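Local structure of beta-glucoside kinase (Listeria monocytogenes, 4HTL) at residues Ser38-Leu44 with Ala80-Phe84; Glu104-Asn108 with Glu144-Gly148; Leu129-Thr133 with Ile243-Ile247; Ile233-Asp237 with Leu266-Ile270. The protein catalyses the ATP-dependent phosphorylation of cellobiose to cellobiose-6'-phosphate and may also regulate transcription of the cellobiose-PTS operon. All coordinates share one frame; numbering follows the deposited sequence.

Contact 1 of 4, residues Ser38-Leu44 with Ala80-Phe84; sequences SDGDQIL and AIRRF
Ser38 opens the contact, its CB lying 3.8 Å from Ala80 CB. Its carbonyl accepts from a water that in turn accepts from Gly40 N and Arg83 N, so one solvent molecule ties the start of helix 40-52 to the 3-10 turn 82-84. Asp39 is the N-cap: its OD1 takes the amide of Gln42 from above the carboxylate plane. The CA of Gly40 packs directly on Ile81 CG2 (3.4 Å) and beside Arg83 CB. Asp41 crosses Arg83 at about a right angle and forms a salt bridge, Arg83 NE to Asp41 OD1 3.0 Å. The donor reaches the syn side of the carboxylate, 31° out of its plane, and the bend of Arg83 at chi2 (70°) brings NE there. Ile43 meets Ile81 tip to tip, CD1 to CD1 3.5 Å, while its CG2 touches the rim of the Phe84 ring at CZ. Leu44 slides past that ring in the opposite direction, Leu44 CG 3.9 Å from Phe84 CE1, and puts CD1 over one face of the Arg83 guanidinium. The helix start and the loop thus meet against the sheet of the actin-like ATPase fold that holds the probable ATP-binding strand: Ile43, Ile81 and Phe84 all touch Ile11 of strand 6-11, whereas Leu44 packs on Leu89 and Trp92 of helix 89-97.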
loop_
_atom_site.group_PDB
_atom_site.type_symbol
_atom_site.label_atom_id
_atom_site.label_comp_id
_atom_site.label_asym_id
_atom_site.label_seq_id
_atom_site.Cartn_x
_atom_site.Cartn_y
_atom_site.Cartn_z
ATOM N N SER A 38 -19.887 15.261 16.448
ATOM C CA SER A 38 -19.152 15.820 15.301
ATOM C C SER A 38 -20.034 16.673 14.383
ATOM O O SER A 38 -20.360 16.336 13.240
ATOM C CB SER A 38 -18.345 14.754 14.575
ATOM O OG SER A 38 -17.319 14.261 15.441
ATOM N N ASP A 39 -20.381 17.805 14.974
ATOM C CA ASP A 39 -21.214 18.830 14.436
ATOM C C ASP A 39 -20.324 19.880 13.784
ATOM O O ASP A 39 -19.614 20.628 14.477
ATOM C CB ASP A 39 -22.002 19.400 15.640
ATOM C CG ASP A 39 -22.816 20.647 15.326
ATOM O OD1 ASP A 39 -22.660 21.268 14.265
ATOM O OD2 ASP A 39 -23.624 21.020 16.201
ATOM N N GLY A 40 -20.338 19.906 12.449
ATOM C CA GLY A 40 -19.490 20.824 11.678
ATOM C C GLY A 40 -19.775 22.273 11.977
ATOM O O GLY A 40 -18.875 23.103 12.012
ATOM N N ASP A 41 -21.055 22.603 12.120
ATOM C CA ASP A 41 -21.409 23.976 12.500
ATOM C C ASP A 41 -20.815 24.423 13.833
ATOM O O ASP A 41 -20.353 25.565 13.924
ATOM C CB ASP A 41 -22.915 24.187 12.419
ATOM C CG ASP A 41 -23.412 24.081 11.002
ATOM O OD1 ASP A 41 -22.845 24.759 10.107
ATOM O OD2 ASP A 41 -24.345 23.295 10.777
ATOM N N GLN A 42 -20.802 23.555 14.852
ATOM C CA GLN A 42 -20.149 23.894 16.107
ATOM C C GLN A 42 -18.659 24.121 15.860
ATOM O O GLN A 42 -18.078 25.049 16.382
ATOM C CB GLN A 42 -20.355 22.780 17.129
ATOM C CG GLN A 42 -19.937 23.155 18.541
ATOM C CD GLN A 42 -20.716 24.343 19.085
ATOM O OE1 GLN A 42 -21.889 24.530 18.767
ATOM N NE2 GLN A 42 -20.056 25.156 19.897
ATOM N N ILE A 43 -18.044 23.272 15.025
ATOM C CA ILE A 43 -16.629 23.448 14.741
ATOM C C ILE A 43 -16.367 24.799 14.083
ATOM O O ILE A 43 -15.402 25.499 14.454
ATOM C CB ILE A 43 -16.036 22.298 13.862
ATOM C CG1 ILE A 43 -16.013 20.977 14.655
ATOM C CG2 ILE A 43 -14.664 22.675 13.307
ATOM C CD1 ILE A 43 -15.912 19.744 13.797
ATOM N N LEU A 44 -17.219 25.189 13.127
ATOM C CA LEU A 44 -17.028 26.461 12.456
ATOM C C LEU A 44 -17.192 27.613 13.441
ATOM O O LEU A 44 -16.477 28.643 13.360
ATOM C CB LEU A 44 -17.976 26.596 11.285
ATOM C CG LEU A 44 -17.760 25.592 10.141
ATOM C CD1 LEU A 44 -18.919 25.704 9.175
ATOM C CD2 LEU A 44 -16.430 25.863 9.455
ATOM N N ALA A 80 -16.403 11.972 10.028
ATOM C CA ALA A 80 -17.570 11.965 10.930
ATOM C C ALA A 80 -18.452 13.200 10.762
ATOM O O ALA A 80 -19.566 13.212 11.244
ATOM C CB ALA A 80 -17.123 11.856 12.384
ATOM N N ILE A 81 -17.943 14.230 10.075
ATOM C CA ILE A 81 -18.578 15.543 10.022
ATOM C C ILE A 81 -19.347 15.683 8.714
ATOM O O ILE A 81 -18.801 16.149 7.707
ATOM C CB ILE A 81 -17.510 16.666 10.154
ATOM C CG1 ILE A 81 -16.565 16.375 11.328
ATOM C CG2 ILE A 81 -18.145 18.045 10.333
ATOM C CD1 ILE A 81 -15.373 17.272 11.318
ATOM N N ARG A 82 -20.618 15.269 8.727
ATOM C CA ARG A 82 -21.456 15.325 7.512
ATOM C C ARG A 82 -21.543 16.758 6.952
ATOM O O ARG A 82 -21.641 16.950 5.739
ATOM C CB ARG A 82 -22.882 14.790 7.768
ATOM C CG ARG A 82 -23.003 13.307 8.093
ATOM C CD ARG A 82 -22.904 12.418 6.850
ATOM N NE ARG A 82 -21.589 12.542 6.235
ATOM C CZ ARG A 82 -20.468 11.985 6.707
ATOM N NH1 ARG A 82 -20.494 11.210 7.796
ATOM N NH2 ARG A 82 -19.303 12.207 6.086
ATOM N N ARG A 83 -21.501 17.758 7.832
ATOM C CA ARG A 83 -21.555 19.159 7.401
ATOM C C ARG A 83 -20.420 19.548 6.437
ATOM O O ARG A 83 -20.562 20.487 5.641
ATOM C CB ARG A 83 -21.591 20.112 8.630
ATOM C CG ARG A 83 -21.423 21.613 8.344
ATOM C CD ARG A 83 -22.606 22.263 7.626
ATOM N NE ARG A 83 -22.333 23.681 7.360
ATOM C CZ ARG A 83 -21.707 24.169 6.284
ATOM N NH1 ARG A 83 -21.263 23.369 5.316
ATOM N NH2 ARG A 83 -21.520 25.480 6.167
ATOM N N PHE A 84 -19.301 18.834 6.511
ATOM C CA PHE A 84 -18.153 19.143 5.692
ATOM C C PHE A 84 -18.104 18.301 4.394
ATOM O O PHE A 84 -17.179 18.464 3.605
ATOM C CB PHE A 84 -16.853 18.959 6.500
ATOM C CG PHE A 84 -16.634 19.965 7.613
ATOM C CD1 PHE A 84 -17.479 21.056 7.815
ATOM C CD2 PHE A 84 -15.559 19.815 8.478
ATOM C CE1 PHE A 84 -17.261 21.962 8.843
ATOM C CE2 PHE A 84 -15.326 20.732 9.495
ATOM C CZ PHE A 84 -16.183 21.807 9.679
HETATM O O HOH W 1 -21.727 17.765 10.891
#

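Contact 2 of 4, residues Glu104-Asn108 with Glu144-Gly148; sequences ENDAN and ELVRG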
loop_
_atom_site.group_PDB
_atom_site.type_symbol
_atom_site.label_atom_id
_atom_site.label_comp_id
_atom_site.label_asym_id
_atom_site.label_seq_id
_atom_site.Cartn_x
_atom_site.Cartn_y
_atom_site.Cartn_z
ATOM N N GLU A 104 -5.354 19.993 5.211
ATOM C CA GLU A 104 -4.839 18.658 4.904
ATOM C C GLU A 104 -5.600 17.692 5.822
ATOM O O GLU A 104 -6.162 18.095 6.838
ATOM C CB GLU A 104 -3.316 18.597 5.127
ATOM C CG GLU A 104 -2.612 17.231 4.915
ATOM C CD GLU A 104 -2.824 16.599 3.571
ATOM O OE1 GLU A 104 -2.003 16.823 2.684
ATOM O OE2 GLU A 104 -3.819 15.846 3.412
ATOM N N ASN A 105 -5.653 16.425 5.453
ATOM C CA ASN A 105 -6.288 15.374 6.236
ATOM C C ASN A 105 -5.578 15.126 7.569
ATOM O O ASN A 105 -4.355 15.296 7.652
ATOM C CB ASN A 105 -6.326 14.118 5.357
ATOM C CG ASN A 105 -6.470 12.839 6.141
ATOM O OD1 ASN A 105 -5.471 12.239 6.547
ATOM N ND2 ASN A 105 -7.720 12.370 6.292
ATOM N N ASP A 106 -6.324 14.685 8.583
ATOM C CA ASP A 106 -5.799 14.552 9.941
ATOM C C ASP A 106 -4.656 13.543 10.099
ATOM O O ASP A 106 -3.669 13.823 10.784
ATOM C CB ASP A 106 -6.911 14.335 10.964
ATOM C CG ASP A 106 -7.711 13.087 10.743
ATOM O OD1 ASP A 106 -7.684 12.502 9.660
ATOM O OD2 ASP A 106 -8.387 12.685 11.696
ATOM N N ALA A 107 -4.803 12.376 9.474
ATOM C CA ALA A 107 -3.742 11.332 9.514
ATOM C C ALA A 107 -2.476 11.806 8.793
ATOM O O ALA A 107 -1.349 11.632 9.281
ATOM C CB ALA A 107 -4.234 9.999 8.989
ATOM N N ASN A 108 -2.679 12.447 7.647
ATOM C CA ASN A 108 -1.594 13.039 6.907
ATOM C C ASN A 108 -0.893 14.099 7.686
ATOM O O ASN A 108 0.328 14.104 7.695
ATOM C CB ASN A 108 -2.039 13.601 5.565
ATOM C CG ASN A 108 -2.492 12.503 4.568
ATOM O OD1 ASN A 108 -2.261 11.310 4.789
ATOM N ND2 ASN A 108 -3.165 12.928 3.480
ATOM N N GLU A 144 7.742 11.742 -0.167
ATOM C CA GLU A 144 6.507 12.513 -0.369
ATOM C C GLU A 144 5.309 11.825 0.283
ATOM O O GLU A 144 5.242 10.610 0.260
ATOM C CB GLU A 144 6.165 12.527 -1.858
ATOM C CG GLU A 144 6.784 13.608 -2.689
ATOM C CD GLU A 144 6.152 13.593 -4.048
ATOM O OE1 GLU A 144 5.022 14.137 -4.179
ATOM O OE2 GLU A 144 6.756 12.977 -4.948
ATOM N N LEU A 145 4.337 12.605 0.793
ATOM C CA LEU A 145 3.093 12.055 1.218
ATOM C C LEU A 145 2.356 11.429 0.003
ATOM O O LEU A 145 2.316 12.014 -1.085
ATOM C CB LEU A 145 2.288 13.197 1.850
ATOM C CG LEU A 145 0.964 13.006 2.516
ATOM C CD1 LEU A 145 1.056 12.108 3.748
ATOM C CD2 LEU A 145 0.414 14.399 2.850
ATOM N N VAL A 146 1.768 10.258 0.235
ATOM C CA VAL A 146 0.938 9.636 -0.773
ATOM C C VAL A 146 -0.507 9.899 -0.370
ATOM O O VAL A 146 -1.019 9.326 0.562
ATOM C CB VAL A 146 1.209 8.128 -0.911
ATOM C CG1 VAL A 146 0.177 7.494 -1.858
ATOM C CG2 VAL A 146 2.664 7.847 -1.323
ATOM N N ARG A 147 -1.172 10.762 -1.114
ATOM C CA ARG A 147 -2.567 11.142 -0.804
ATOM C C ARG A 147 -3.583 10.338 -1.599
ATOM O O ARG A 147 -4.720 10.263 -1.210
ATOM C CB ARG A 147 -2.790 12.615 -1.061
ATOM C CG ARG A 147 -1.908 13.522 -0.234
ATOM C CD ARG A 147 -2.237 14.968 -0.490
ATOM N NE ARG A 147 -1.297 15.887 0.109
ATOM C CZ ARG A 147 -0.099 16.157 -0.400
ATOM N NH1 ARG A 147 0.310 15.561 -1.521
ATOM N NH2 ARG A 147 0.679 17.019 0.192
ATOM N N GLY A 148 -3.138 9.804 -2.751
ATOM C CA GLY A 148 -3.942 9.061 -3.675
ATOM C C GLY A 148 -4.604 9.910 -4.768
ATOM O O GLY A 148 -4.585 11.139 -4.735
HETATM O O HOH W 2 0.395 18.031 2.615
HETATM O O HOH W 3 -1.215 9.053 3.368
HETATM O O HOH W 4 -4.713 10.879 1.842
#
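Glu104 reaches across from the end of strand 101-105 to Arg147 and Leu145. From CB the chain runs out with CG anti to the backbone N (chi1 177°), then bends at chi2 and delivers CD 4.0 Å from Leu145 CD2. At the tip the two oxygens divide the work. OE1 accepts from Arg147 NE at 2.8 Å through its syn lone pair, in a nearly straight bond (167°) with carboxylate and guanidinium almost coplanar; a water bridges the same oxygen to Arg147 NH2. OE2 stays within its own segment, taking the amide of Asn105 on its anti side and Asn108 ND2, 3.0 Å away, from above the carboxylate plane. These bonds hold the carboxylate's rotation, and the nearby guanidinium would probably favour its charged form. Asn108 lays its amide along Leu145, and a water leads from its OD1 to Val146 O. In the conformers described, Asn108 OD1 is 3.6 Å from Leu145 CD1, and Asn105 OD1 accepts from Asn108 N as N-cap of helix 106-117. Leu145 O also bonds Asn142 ND2 of the second subunit. This strand-to-helix junction belongs to the actin-like ATPase fold of ROK kinases, joining the sheet of strand 101-105 to the one whose outermost strand in this chain is 144-145.

Contact 3 of 4, residues Leu129-Thr133 with Ile243-Ile247; sequences LTIGT and IGGGI
Leu129-Ile131 and Ile243-Gly244 run as parallel neighbouring strands, Leu129 paired with Ile243 and Thr130 with Gly244, before the second chain turns into a short 3-10 segment that includes Ile247. They belong to strands 126-131 and 240-244, adjacent in the second five-stranded sheet of the actin-like ATPase fold. Gly244 sits at the centre of the pairing: its N donates to Leu129 O at 2.9 Å, and its O accepts from Ile131 N. The next link leaves the sheet pattern, because Ile131 O takes the amide N of Ile247 at 3.0 Å, and so the strand end is bonded to the turn. Ile131 CD1 touches two partners, Ile243 CG2 at 4.0 Å and Ile247 CD1 at 3.9 Å. In Ile247 a chi1 of -164° swings CG1 away from the backbone N, which carries CD1 out to that meeting while CG2 stays beside Ile131 CB. Thr130 CG2 lies 3.7 Å from Gly245 CA, on the opposite face of the sheet from Leu129 and Ile243; Gly245 itself has positive phi (99°). Helices 212-236 and 253-261 cover the isoleucines, through Ile225 and Phe253 among others. The chemistry is thus two-sided: backbone bonds and bare glycines let the chains approach closely and turn sharply, while branched aliphatic groups form an apolar packing surface against the two helices.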
loop_
_atom_site.group_PDB
_atom_site.type_symbol
_atom_site.label_atom_id
_atom_site.label_comp_id
_atom_site.label_asym_id
_atom_site.label_seq_id
_atom_site.Cartn_x
_atom_site.Cartn_y
_atom_site.Cartn_z
ATOM N N LEU A 129 0.739 4.396 11.586
ATOM C CA LEU A 129 -0.437 3.564 11.881
ATOM C C LEU A 129 -0.961 4.038 13.254
ATOM O O LEU A 129 -0.226 4.062 14.233
ATOM C CB LEU A 129 -0.025 2.115 11.912
ATOM C CG LEU A 129 -1.050 1.098 12.460
ATOM C CD1 LEU A 129 -2.316 1.042 11.593
ATOM C CD2 LEU A 129 -0.396 -0.272 12.645
ATOM N N THR A 130 -2.231 4.430 13.295
ATOM C CA THR A 130 -2.878 4.943 14.526
ATOM C C THR A 130 -3.965 3.976 14.923
ATOM O O THR A 130 -4.842 3.714 14.129
ATOM C CB THR A 130 -3.412 6.348 14.280
ATOM O OG1 THR A 130 -2.310 7.191 13.809
ATOM C CG2 THR A 130 -3.922 6.965 15.599
ATOM N N ILE A 131 -3.926 3.474 16.158
ATOM C CA ILE A 131 -4.870 2.471 16.655
ATOM C C ILE A 131 -5.530 2.998 17.951
ATOM O O ILE A 131 -4.885 3.166 18.971
ATOM C CB ILE A 131 -4.178 1.155 16.970
ATOM C CG1 ILE A 131 -3.392 0.632 15.783
ATOM C CG2 ILE A 131 -5.175 0.087 17.460
ATOM C CD1 ILE A 131 -2.442 -0.518 16.122
ATOM N N GLY A 132 -6.809 3.308 17.869
ATOM C CA GLY A 132 -7.590 3.687 19.076
ATOM C C GLY A 132 -9.023 3.182 18.965
ATOM O O GLY A 132 -9.248 1.985 19.007
ATOM N N THR A 133 -9.979 4.093 18.843
ATOM C CA THR A 133 -11.345 3.730 18.567
ATOM C C THR A 133 -11.503 3.201 17.145
ATOM O O THR A 133 -12.319 2.293 16.903
ATOM C CB THR A 133 -12.315 4.895 18.868
ATOM O OG1 THR A 133 -12.026 5.996 18.004
ATOM C CG2 THR A 133 -12.171 5.318 20.317
ATOM N N ILE A 243 3.791 3.807 15.300
ATOM C CA ILE A 243 2.473 3.434 15.774
ATOM C C ILE A 243 2.065 4.333 16.925
ATOM O O ILE A 243 2.855 4.574 17.840
ATOM C CB ILE A 243 2.394 1.958 16.217
ATOM C CG1 ILE A 243 2.972 0.991 15.133
ATOM C CG2 ILE A 243 0.902 1.631 16.541
ATOM C CD1 ILE A 243 3.027 -0.508 15.501
ATOM N N GLY A 244 0.856 4.907 16.801
ATOM C CA GLY A 244 0.331 5.830 17.766
ATOM C C GLY A 244 -1.137 5.571 18.055
ATOM O O GLY A 244 -1.695 4.552 17.657
ATOM N N GLY A 245 -1.752 6.498 18.790
ATOM C CA GLY A 245 -3.152 6.411 19.153
ATOM C C GLY A 245 -3.349 5.883 20.570
ATOM O O GLY A 245 -2.397 5.710 21.336
ATOM N N GLY A 246 -4.606 5.556 20.877
ATOM C CA GLY A 246 -4.997 5.013 22.170
ATOM C C GLY A 246 -4.171 3.836 22.645
ATOM O O GLY A 246 -3.944 3.691 23.827
ATOM N N ILE A 247 -3.707 2.996 21.718
ATOM C CA ILE A 247 -2.905 1.830 22.076
ATOM C C ILE A 247 -1.681 2.152 22.901
ATOM O O ILE A 247 -1.227 1.316 23.694
ATOM C CB ILE A 247 -2.544 1.009 20.793
ATOM C CG1 ILE A 247 -2.064 -0.371 21.148
ATOM C CG2 ILE A 247 -1.597 1.792 19.847
ATOM C CD1 ILE A 247 -1.874 -1.222 19.905
#

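Contact 4 of 4, residues Ile233-Asp237 with Leu266-Ile270; sequences IYLFD and LRDTI
The last turn of helix 212-236, Ile233 to Phe236, faces a type I' turn at Leu266-Thr269, with Ile233 and Thr269 nearest at 7.1 Å between CA atoms; Asp237 leaves the helix with positive phi. Arg267 reaches across to the helix. Its chain bends at chi3 (55°), bringing the guanidinium over one face of the Tyr234 ring, offset toward its rim, with CZ 4.5 Å from the ring centroid and the planes 52° apart: a cation-pi contact. A water then links Arg267 NH1 to Tyr234 O. Arg267 NH2 lies 3.3 Å from Asp237 OD1, a salt bridge of charges alone, since the oxygen is well out of the guanidinium plane. Asp237 is held more firmly by the second subunit, through Arg152 and the amide of Arg150. Ile233 packs against the turn, its CG1 3.5 Å from Thr269 OG1. Thr269 OG1 donates to Leu266 O at 2.8 Å, which also accepts Thr269 N, closing the turn twice. With Tyr158 of the second subunit stacked on Tyr234, and Arg152 of that subunit salt-bridged to Asp268 and hydrogen-bonded to Arg267 O, these residues form part of the subunit interface, where a tight turn leads into strand 270-273, outermost of its sheet in this chain.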
loop_
_atom_site.group_PDB
_atom_site.type_symbol
_atom_site.label_atom_id
_atom_site.label_comp_id
_atom_site.label_asym_id
_atom_site.label_seq_id
_atom_site.Cartn_x
_atom_site.Cartn_y
_atom_site.Cartn_z
ATOM N N ILE A 233 4.099 -3.986 5.371
ATOM C CA ILE A 233 5.530 -4.216 5.185
ATOM C C ILE A 233 5.801 -4.703 3.756
ATOM O O ILE A 233 6.597 -4.118 3.045
ATOM C CB ILE A 233 6.071 -5.204 6.234
ATOM C CG1 ILE A 233 6.151 -4.483 7.590
ATOM C CG2 ILE A 233 7.432 -5.804 5.828
ATOM C CD1 ILE A 233 6.294 -5.420 8.760
ATOM N N TYR A 234 5.022 -5.680 3.317
ATOM C CA TYR A 234 5.233 -6.272 1.980
ATOM C C TYR A 234 4.784 -5.320 0.855
ATOM O O TYR A 234 5.378 -5.268 -0.200
ATOM C CB TYR A 234 4.589 -7.679 1.901
ATOM C CG TYR A 234 5.500 -8.679 2.606
ATOM C CD1 TYR A 234 5.319 -9.026 3.914
ATOM C CD2 TYR A 234 6.523 -9.285 1.928
ATOM C CE1 TYR A 234 6.174 -9.908 4.546
ATOM C CE2 TYR A 234 7.396 -10.136 2.538
ATOM C CZ TYR A 234 7.196 -10.488 3.850
ATOM O OH TYR A 234 8.086 -11.309 4.508
ATOM N N LEU A 235 3.724 -4.549 1.096
ATOM C CA LEU A 235 3.236 -3.672 0.093
ATOM C C LEU A 235 4.157 -2.452 -0.113
ATOM O O LEU A 235 4.532 -2.141 -1.244
ATOM C CB LEU A 235 1.799 -3.231 0.373
ATOM C CG LEU A 235 0.690 -4.318 0.313
ATOM C CD1 LEU A 235 -0.680 -3.741 0.672
ATOM C CD2 LEU A 235 0.712 -4.941 -1.019
ATOM N N PHE A 236 4.460 -1.734 0.973
ATOM C CA PHE A 236 5.125 -0.471 0.877
ATOM C C PHE A 236 6.648 -0.551 1.058
ATOM O O PHE A 236 7.373 0.380 0.672
ATOM C CB PHE A 236 4.585 0.489 1.983
ATOM C CG PHE A 236 3.167 0.958 1.738
ATOM C CD1 PHE A 236 2.921 1.988 0.841
ATOM C CD2 PHE A 236 2.107 0.295 2.299
ATOM C CE1 PHE A 236 1.618 2.408 0.563
ATOM C CE2 PHE A 236 0.793 0.727 2.052
ATOM C CZ PHE A 236 0.544 1.752 1.148
ATOM N N ASP A 237 7.121 -1.581 1.728
ATOM C CA ASP A 237 8.548 -1.710 2.075
ATOM C C ASP A 237 9.050 -0.436 2.742
ATOM O O ASP A 237 10.060 0.140 2.346
ATOM C CB ASP A 237 9.372 -2.107 0.835
ATOM C CG ASP A 237 10.878 -2.279 1.117
ATOM O OD1 ASP A 237 11.244 -2.766 2.215
ATOM O OD2 ASP A 237 11.704 -1.864 0.255
ATOM N N LEU A 266 9.210 -9.198 11.006
ATOM C CA LEU A 266 9.332 -7.787 10.680
ATOM C C LEU A 266 10.099 -7.489 9.397
ATOM O O LEU A 266 9.946 -6.403 8.844
ATOM C CB LEU A 266 9.924 -6.990 11.856
ATOM C CG LEU A 266 8.944 -6.702 13.009
ATOM C CD1 LEU A 266 9.695 -6.335 14.273
ATOM C CD2 LEU A 266 7.916 -5.632 12.588
ATOM N N ARG A 267 10.990 -8.392 8.971
ATOM C CA ARG A 267 11.662 -8.275 7.686
ATOM C C ARG A 267 12.348 -6.946 7.525
ATOM O O ARG A 267 12.116 -6.203 6.554
ATOM C CB ARG A 267 10.720 -8.586 6.546
ATOM C CG ARG A 267 11.502 -8.936 5.299
ATOM C CD ARG A 267 10.819 -8.576 4.004
ATOM N NE ARG A 267 10.428 -7.190 3.922
ATOM C CZ ARG A 267 9.767 -6.672 2.894
ATOM N NH1 ARG A 267 9.519 -7.432 1.826
ATOM N NH2 ARG A 267 9.384 -5.402 2.932
ATOM N N ASP A 268 13.153 -6.641 8.544
ATOM C CA ASP A 268 13.970 -5.424 8.652
ATOM C C ASP A 268 13.230 -4.119 9.060
ATOM O O ASP A 268 13.869 -3.052 9.231
ATOM C CB ASP A 268 14.803 -5.209 7.400
ATOM C CG ASP A 268 15.587 -6.456 7.000
ATOM O OD1 ASP A 268 16.454 -6.900 7.798
ATOM O OD2 ASP A 268 15.279 -7.012 5.908
ATOM N N THR A 269 11.913 -4.161 9.115
ATOM C CA THR A 269 11.131 -2.982 9.423
ATOM C C THR A 269 11.271 -2.648 10.874
ATOM O O THR A 269 11.160 -3.536 11.724
ATOM C CB THR A 269 9.657 -3.228 9.103
ATOM O OG1 THR A 269 9.535 -3.848 7.822
ATOM C CG2 THR A 269 8.831 -1.934 9.131
ATOM N N ILE A 270 11.492 -1.368 11.147
ATOM C CA ILE A 270 11.529 -0.862 12.516
ATOM C C ILE A 270 10.130 -0.384 12.903
ATOM O O ILE A 270 9.512 0.348 12.172
ATOM C CB ILE A 270 12.537 0.279 12.650
ATOM C CG1 ILE A 270 13.964 -0.283 12.484
ATOM C CG2 ILE A 270 12.410 1.010 14.010
ATOM C CD1 ILE A 270 14.991 0.801 12.216
HETATM O O HOH W 5 8.058 -5.639 0.170
#

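Overall arrangement
Contact 1 closes before any other opens and lies in the part of the chain built on the sheet containing strand 6-11. Its centre is about 37 Å from that of contact 4, across the centre of the chain. Contacts 2 and 3, with centres about 17 Å apart, alternate along the sequence and both reach the sheet of strands 126-131, 135-141, 144-145, 240-244 and 270-273; contact 2 bridges it to strand 101-105 of the first sheet. Contacts 3 and 4 alternate too, linked by the succession of helix 212-236 and strand 240-244. The set thus spans from beside the probable ATP site (contact 1) to the subunit interface (contacts 2 and 4).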